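Long-range contact in nuclease NucT (Helicobacter pylori, PDB 6EHI), which is a nuclease of the phospholipase D-like (PLD) superfamily, built around a mixed beta sheet flanked by helices and present here as a two-chain assembly: residues Ala110-Ala122 and Glu134-Ala148. The protein carries 1 engineered substitution. Sequence-based numbering, arbitrary orientation.
Sequences AIIDDKIVFLGSA and EVLLKTDDTETILKA. With ACT (acetate ion), chain M.
With chi1 at 60°, Ser-121 holds OG between its N and carbonyl carbon, where it takes the N-H of Val-135 (N to OG 2.7 Å) and gives its proton to the anti lone pair of Glu-134 OE1. Glu-134, bent at chi2 (-85°), lays its carboxylate against Ala-122; OE2 accepts from Asn-132, and OE1 also from Asn-106 of the second subunit. Beyond this end, strands 116-120 and 134-139 pair antiparallel, Val-117 with Thr-139 and Leu-119 with Leu-137 each joined by two backbone hydrogen bonds. Gly-120, whose backbone (phi 142°) calls for glycine, packs CA on Val-135 O (3.3 Å). On one face, the extended Lys-138 lies alongside Phe-118, its CG making an off-centre CH-pi contact 4.2 Å from the ring centroid, while Leu-136 CD2 meets the ring edge. On the other, Val-117 CG1 presses on Thr-139 CG2 at a tight 3.3 Å and meets Ile-145 CG1 at 3.9 Å. Ile-111 CD1 reaches Ala-148 CB (3.8 Å). Asp-141 OD2 N-caps helix 142-158, taking the Thr-144 hydroxyl and, weakly, its N-H. In this PLD-like domain the antiparallel pair thus carries that helix on one face and helix 16-28 on the other, with strand 7-12 beyond 134-139.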
# COMPACT_ATOMS: atom_id res chain seq x y z
N ALA A 110 -0.68 10.46 0.20
CA ALA A 110 -1.08 11.87 0.26
C ALA A 110 -0.20 12.62 1.30
O ALA A 110 -0.07 12.15 2.45
CB ALA A 110 -2.49 12.04 0.59
N ILE A 111 0.46 13.68 0.87
CA ILE A 111 1.25 14.53 1.78
C ILE A 111 0.50 15.85 1.99
O ILE A 111 0.30 16.60 1.04
CB ILE A 111 2.60 14.82 1.22
CG1 ILE A 111 3.35 13.54 0.72
CG2 ILE A 111 3.46 15.51 2.29
CD1 ILE A 111 4.54 13.80 -0.12
N ILE A 112 0.20 16.18 3.22
CA ILE A 112 -0.62 17.33 3.52
C ILE A 112 0.27 18.38 4.20
O ILE A 112 0.83 18.10 5.27
CB ILE A 112 -1.79 16.98 4.48
CG1 ILE A 112 -2.64 15.80 4.00
CG2 ILE A 112 -2.70 18.19 4.67
CD1 ILE A 112 -3.07 15.88 2.55
N ASP A 113 0.36 19.58 3.61
CA ASP A 113 1.19 20.66 4.16
C ASP A 113 2.62 20.04 4.48
O ASP A 113 3.23 19.29 3.68
CB ASP A 113 0.51 21.27 5.38
CG ASP A 113 -0.94 21.87 5.09
OD1 ASP A 113 -1.31 22.16 3.90
OD2 ASP A 113 -1.71 22.14 6.05
N ASP A 114 3.18 20.35 5.64
CA ASP A 114 4.44 19.59 6.03
C ASP A 114 4.09 18.74 7.23
O ASP A 114 4.92 18.46 8.11
CB ASP A 114 5.58 20.57 6.33
CG ASP A 114 5.15 21.76 7.28
OD1 ASP A 114 3.92 22.00 7.46
OD2 ASP A 114 6.06 22.45 7.82
N LYS A 115 2.81 18.40 7.35
CA LYS A 115 2.33 17.90 8.60
C LYS A 115 1.87 16.51 8.60
O LYS A 115 1.88 15.89 9.67
CB LYS A 115 1.21 18.79 9.11
CG LYS A 115 1.58 20.27 9.17
CD LYS A 115 2.87 20.57 9.96
CE LYS A 115 3.00 22.07 10.30
NZ LYS A 115 2.29 22.40 11.57
N ILE A 116 1.36 15.98 7.49
CA ILE A 116 0.78 14.63 7.55
C ILE A 116 1.15 13.87 6.28
O ILE A 116 1.26 14.45 5.22
CB ILE A 116 -0.80 14.59 7.58
CG1 ILE A 116 -1.38 15.52 8.65
CG2 ILE A 116 -1.30 13.18 7.76
CD1 ILE A 116 -2.88 15.82 8.35
N VAL A 117 1.49 12.58 6.43
CA VAL A 117 1.52 11.69 5.27
C VAL A 117 0.62 10.49 5.52
O VAL A 117 0.53 9.95 6.63
CB VAL A 117 2.91 11.31 4.84
CG1 VAL A 117 3.66 10.61 5.94
CG2 VAL A 117 2.79 10.44 3.58
N PHE A 118 -0.16 10.17 4.47
CA PHE A 118 -1.05 8.99 4.40
C PHE A 118 -0.48 8.05 3.43
O PHE A 118 -0.08 8.40 2.30
CB PHE A 118 -2.48 9.35 3.90
CG PHE A 118 -3.24 10.26 4.82
CD1 PHE A 118 -3.17 11.65 4.74
CD2 PHE A 118 -4.15 9.73 5.73
CE1 PHE A 118 -3.93 12.42 5.55
CE2 PHE A 118 -4.90 10.53 6.60
CZ PHE A 118 -4.78 11.87 6.51
N LEU A 119 -0.25 6.83 3.88
CA LEU A 119 0.20 5.80 2.96
C LEU A 119 -0.38 4.44 3.29
O LEU A 119 -1.06 4.31 4.24
CB LEU A 119 1.75 5.76 2.87
CG LEU A 119 2.53 5.41 4.14
CD1 LEU A 119 2.54 3.92 4.45
CD2 LEU A 119 3.94 5.83 4.03
N GLY A 120 -0.15 3.40 2.49
CA GLY A 120 -0.82 2.13 2.73
C GLY A 120 -1.22 1.46 1.42
O GLY A 120 -0.59 1.69 0.36
N SER A 121 -2.18 0.57 1.49
CA SER A 121 -2.52 -0.32 0.37
C SER A 121 -3.68 0.15 -0.43
O SER A 121 -3.90 -0.42 -1.49
CB SER A 121 -2.84 -1.73 0.92
OG SER A 121 -3.95 -1.75 1.83
N ALA A 122 -4.43 1.12 0.07
CA ALA A 122 -5.76 1.35 -0.48
C ALA A 122 -5.68 2.33 -1.69
O ALA A 122 -5.37 3.46 -1.51
CB ALA A 122 -6.65 1.98 0.55
N GLU A 134 -7.63 -3.75 3.62
CA GLU A 134 -6.60 -2.78 3.26
C GLU A 134 -5.97 -2.35 4.52
O GLU A 134 -6.54 -2.55 5.63
CB GLU A 134 -7.21 -1.49 2.62
CG GLU A 134 -8.05 -1.75 1.41
CD GLU A 134 -7.29 -1.84 0.09
OE1 GLU A 134 -6.04 -1.92 0.03
OE2 GLU A 134 -7.99 -1.98 -0.93
N VAL A 135 -4.90 -1.63 4.40
CA VAL A 135 -4.41 -0.82 5.50
C VAL A 135 -4.19 0.61 5.05
O VAL A 135 -3.65 0.88 3.92
CB VAL A 135 -3.18 -1.38 6.22
CG1 VAL A 135 -3.50 -2.68 6.93
CG2 VAL A 135 -2.00 -1.55 5.28
N LEU A 136 -4.42 1.54 5.97
CA LEU A 136 -4.17 2.98 5.71
C LEU A 136 -3.44 3.51 6.94
O LEU A 136 -3.96 3.34 8.10
CB LEU A 136 -5.47 3.71 5.48
CG LEU A 136 -5.34 5.11 4.89
CD1 LEU A 136 -6.57 5.40 4.04
CD2 LEU A 136 -5.26 6.11 5.99
N LEU A 137 -2.27 4.07 6.75
CA LEU A 137 -1.47 4.66 7.84
C LEU A 137 -1.33 6.15 7.69
O LEU A 137 -0.96 6.64 6.63
CB LEU A 137 -0.11 4.04 7.92
CG LEU A 137 0.65 4.58 9.17
CD1 LEU A 137 0.60 3.48 10.19
CD2 LEU A 137 2.04 5.00 8.92
N LYS A 138 -1.71 6.87 8.72
CA LYS A 138 -1.46 8.31 8.87
C LYS A 138 -0.33 8.53 9.84
O LYS A 138 -0.28 7.87 10.90
CB LYS A 138 -2.69 8.97 9.44
CG LYS A 138 -2.62 10.47 9.61
CD LYS A 138 -3.97 10.98 10.18
CE LYS A 138 -3.86 12.42 10.64
NZ LYS A 138 -5.09 12.71 11.43
N THR A 139 0.62 9.34 9.42
CA THR A 139 1.69 9.75 10.33
C THR A 139 2.01 11.20 10.23
O THR A 139 1.90 11.82 9.16
CB THR A 139 2.94 8.88 10.21
OG1 THR A 139 3.92 9.22 11.23
CG2 THR A 139 3.61 9.06 8.90
N ASP A 140 2.44 11.77 11.37
CA ASP A 140 3.02 13.12 11.41
C ASP A 140 4.54 13.11 11.65
O ASP A 140 5.14 14.12 12.03
CB ASP A 140 2.31 13.99 12.46
CG ASP A 140 2.53 13.51 13.86
OD1 ASP A 140 3.18 12.47 14.07
OD2 ASP A 140 2.07 14.20 14.81
N ASP A 141 5.19 11.97 11.45
CA ASP A 141 6.59 11.85 11.64
C ASP A 141 7.34 12.69 10.64
O ASP A 141 7.28 12.45 9.41
CB ASP A 141 7.00 10.39 11.48
CG ASP A 141 8.47 10.16 11.66
OD1 ASP A 141 9.08 10.70 12.58
OD2 ASP A 141 9.03 9.40 10.88
N THR A 142 8.15 13.63 11.14
CA THR A 142 8.63 14.68 10.25
C THR A 142 9.73 14.11 9.31
O THR A 142 9.80 14.52 8.20
CB THR A 142 9.12 15.93 11.05
OG1 THR A 142 10.22 15.56 11.88
CG2 THR A 142 8.05 16.47 11.95
N GLU A 143 10.54 13.14 9.76
CA GLU A 143 11.51 12.52 8.90
C GLU A 143 10.83 11.83 7.74
O GLU A 143 11.28 11.97 6.58
CB GLU A 143 12.48 11.54 9.64
CG GLU A 143 13.66 11.16 8.77
CD GLU A 143 14.67 10.25 9.44
OE1 GLU A 143 14.45 9.94 10.64
OE2 GLU A 143 15.62 9.81 8.72
N THR A 144 9.75 11.08 8.03
CA THR A 144 8.96 10.42 6.93
C THR A 144 8.35 11.46 5.99
O THR A 144 8.41 11.27 4.76
CB THR A 144 7.85 9.63 7.58
OG1 THR A 144 8.42 8.70 8.45
CG2 THR A 144 6.98 8.82 6.59
N ILE A 145 7.76 12.51 6.54
CA ILE A 145 7.17 13.57 5.72
C ILE A 145 8.23 14.21 4.83
O ILE A 145 8.01 14.37 3.62
CB ILE A 145 6.37 14.64 6.52
CG1 ILE A 145 5.14 14.01 7.16
CG2 ILE A 145 5.96 15.82 5.62
CD1 ILE A 145 4.48 14.72 8.36
N LEU A 146 9.39 14.61 5.37
CA LEU A 146 10.46 15.25 4.55
C LEU A 146 10.95 14.32 3.46
O LEU A 146 11.22 14.72 2.33
CB LEU A 146 11.65 15.73 5.40
CG LEU A 146 11.30 16.80 6.40
CD1 LEU A 146 12.46 16.99 7.38
CD2 LEU A 146 10.94 18.12 5.72
N LYS A 147 11.13 13.05 3.78
CA LYS A 147 11.58 12.18 2.78
C LYS A 147 10.46 12.01 1.67
O LYS A 147 10.80 12.05 0.47
CB LYS A 147 11.92 10.80 3.36
CG LYS A 147 12.06 9.69 2.32
CD LYS A 147 12.60 8.38 2.85
CE LYS A 147 14.10 8.35 3.00
NZ LYS A 147 14.61 6.95 3.24
N ALA A 148 9.22 11.84 2.07
CA ALA A 148 8.16 11.67 1.09
C ALA A 148 8.08 12.91 0.19
O ALA A 148 8.01 12.72 -1.01
CB ALA A 148 6.86 11.42 1.74
C ACT M . -3.78 4.93 1.17
O ACT M . -3.52 3.70 1.47
OXT ACT M . -4.58 5.20 0.26
CH3 ACT M . -3.20 6.09 1.91
O HOH W 1 4.53 16.67 11.32